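Local coordinates for protein benzoate 1,2-dioxygenase beta subunit (Burkholderia mallei ATCC 23344, PDB 3E99) that forms the beta subunit, probably a structural one, of benzoate 1,2-dioxygenase, which converts benzoate to its cis-1,2-dihydrodiol, at residues Glu70-Val73 / Phe74-Thr78. Sequence-based numbering, arbitrary orientation. Where two conformers were deposited one is given.
Sequences EDRV and FRIKT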
loop_
_atom_site.group_PDB
_atom_site.type_symbol
_atom_site.label_atom_id
_atom_site.label_comp_id
_atom_site.label_asym_id
_atom_site.label_seq_id
_atom_site.Cartn_x
_atom_site.Cartn_y
_atom_site.Cartn_z
ATOM N N GLU A 70 -15.700 22.763 5.401
ATOM C CA GLU A 70 -16.199 22.968 6.774
ATOM C C GLU A 70 -17.664 22.635 6.804
ATOM O O GLU A 70 -18.159 21.963 7.711
ATOM C CB GLU A 70 -15.968 24.407 7.234
ATOM C CG GLU A 70 -14.458 24.771 7.443
ATOM C CD GLU A 70 -14.203 26.245 7.421
ATOM O OE1 GLU A 70 -15.075 27.011 7.855
ATOM O OE2 GLU A 70 -13.131 26.656 6.953
ATOM N N ASP A 71 -18.398 23.136 5.825
ATOM C CA ASP A 71 -19.829 22.849 5.793
ATOM C C ASP A 71 -20.098 21.354 5.612
ATOM O O ASP A 71 -21.016 20.814 6.183
ATOM C CB ASP A 71 -20.526 23.655 4.709
ATOM C CG ASP A 71 -20.332 25.163 4.887
ATOM O OD1 ASP A 71 -20.206 25.667 6.038
ATOM O OD2 ASP A 71 -20.318 25.856 3.863
ATOM N N ARG A 72 -19.307 20.699 4.793
ATOM C CA ARG A 72 -19.487 19.277 4.575
ATOM C C ARG A 72 -19.192 18.496 5.862
ATOM O O ARG A 72 -19.900 17.553 6.186
ATOM C CB ARG A 72 -18.602 18.803 3.436
ATOM C CG ARG A 72 -18.953 17.431 2.925
ATOM C CD ARG A 72 -18.059 17.067 1.730
ATOM N NE ARG A 72 -18.689 17.368 0.442
ATOM C CZ ARG A 72 -19.086 16.456 -0.447
ATOM N NH1 ARG A 72 -18.970 15.154 -0.208
ATOM N NH2 ARG A 72 -19.636 16.854 -1.587
ATOM N N VAL A 73 -18.158 18.896 6.585
ATOM C CA VAL A 73 -17.855 18.278 7.894
ATOM C C VAL A 73 -19.018 18.503 8.862
ATOM O O VAL A 73 -19.353 17.607 9.626
ATOM C CB VAL A 73 -16.505 18.812 8.472
ATOM C CG1 VAL A 73 -16.428 18.639 9.983
ATOM C CG2 VAL A 73 -15.309 18.194 7.753
ATOM N N PHE A 74 -19.645 19.681 8.834
ATOM C CA PHE A 74 -20.806 19.938 9.663
ATOM C C PHE A 74 -21.898 18.923 9.328
ATOM O O PHE A 74 -22.503 18.383 10.233
ATOM C CB PHE A 74 -21.394 21.367 9.505
ATOM C CG PHE A 74 -22.342 21.738 10.642
ATOM C CD1 PHE A 74 -23.698 21.421 10.592
ATOM C CD2 PHE A 74 -21.842 22.349 11.777
ATOM C CE1 PHE A 74 -24.512 21.717 11.629
ATOM C CE2 PHE A 74 -22.649 22.670 12.822
ATOM C CZ PHE A 74 -23.988 22.365 12.758
ATOM N N ARG A 75 -22.157 18.686 8.025
ATOM C CA ARG A 75 -23.182 17.696 7.610
ATOM C C ARG A 75 -22.846 16.280 8.119
ATOM O O ARG A 75 -23.719 15.558 8.595
ATOM C CB ARG A 75 -23.402 17.667 6.074
ATOM C CG ARG A 75 -24.485 16.630 5.651
ATOM C CD ARG A 75 -24.652 16.411 4.114
ATOM N NE ARG A 75 -23.401 16.167 3.368
ATOM C CZ ARG A 75 -22.600 15.086 3.453
ATOM N NH1 ARG A 75 -22.837 14.079 4.288
ATOM N NH2 ARG A 75 -21.510 15.028 2.690
ATOM N N ILE A 76 -21.589 15.901 8.004
ATOM C CA ILE A 76 -21.150 14.599 8.483
ATOM C C ILE A 76 -21.375 14.472 9.992
ATOM O O ILE A 76 -21.876 13.460 10.485
ATOM C CB ILE A 76 -19.695 14.322 8.074
ATOM C CG1 ILE A 76 -19.636 13.994 6.554
ATOM C CG2 ILE A 76 -19.103 13.176 8.924
ATOM C CD1 ILE A 76 -18.325 14.314 5.899
ATOM N N LYS A 77 -20.976 15.495 10.741
ATOM C CA LYS A 77 -21.190 15.467 12.183
ATOM C C LYS A 77 -22.675 15.322 12.494
ATOM O O LYS A 77 -23.066 14.526 13.385
ATOM C CB LYS A 77 -20.611 16.732 12.844
ATOM C CG LYS A 77 -19.136 16.873 12.794
ATOM C CD LYS A 77 -18.715 18.087 13.631
ATOM C CE LYS A 77 -17.219 18.276 13.691
ATOM N NZ LYS A 77 -16.924 19.597 14.326
ATOM N N THR A 78 -23.530 16.044 11.747
ATOM C CA THR A 78 -24.973 16.001 12.010
ATOM C C THR A 78 -25.534 14.605 11.758
ATOM O O THR A 78 -26.254 14.070 12.581
ATOM C CB THR A 78 -25.762 17.039 11.182
ATOM O OG1 THR A 78 -25.243 18.330 11.462
ATOM C CG2 THR A 78 -27.230 17.022 11.559
#
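Arg72, in one of its two modelled conformers, and Arg75, one turn apart on a single helix, run side by side and point the same way. NH2 of Arg75 rests 3.5 Å from CG of Arg72 and lies over one face of the Arg72 guanidinium. In return, NH1 of Arg72 sits in the plane of the Arg75 guanidinium at its edge, 3.9 Å from Arg75 NH2, with the two planes 79° apart. Both chains leave the helix with CG anti to the backbone N and then bend at chi3; in Arg75 this bend (49°) swings NH2 back over the Arg72 chain. One carboxylate, that of Asp160, takes NH1 of Arg72 on OD1 and NH2 of Arg75 on OD2, which probably offsets the two neighbouring positive charges, while Tyr63 OH holds NE of Arg72 and Glu79 binds NH1 of Arg75.

A second pair lies round the helix, where CG1 of Val73 meets CE of Lys77 at 3.8 Å, the side chains crossing at a slant. The extended Lys77 passes its CG 3.3 Å from Val73 O and carries NZ on to a salt bridge with Asp27, beside a bound acetate ion.

All this belongs to helix 66-82 of an NTF2-like fold, in which helices pack with a strongly curved mixed sheet. On the helix face turned to the protein, Val73 is buried against Trp26, Trp29 and Leu30 of helix 26-30, and Ile76 packs on Trp26, Asp160, Ile161 and Tyr162. CD1 of Ile76 also lies 3.6 Å from Arg72 O.

Regular i to i+4 bonds fix the spacing of these side chains, among them Ile76 N to Arg72 O (3.0 Å) and Lys77 N to Val73 O (2.9 Å, 168° at the hydrogen). On the exposed side, Phe74 sets CB 3.4 Å from Asp71 O.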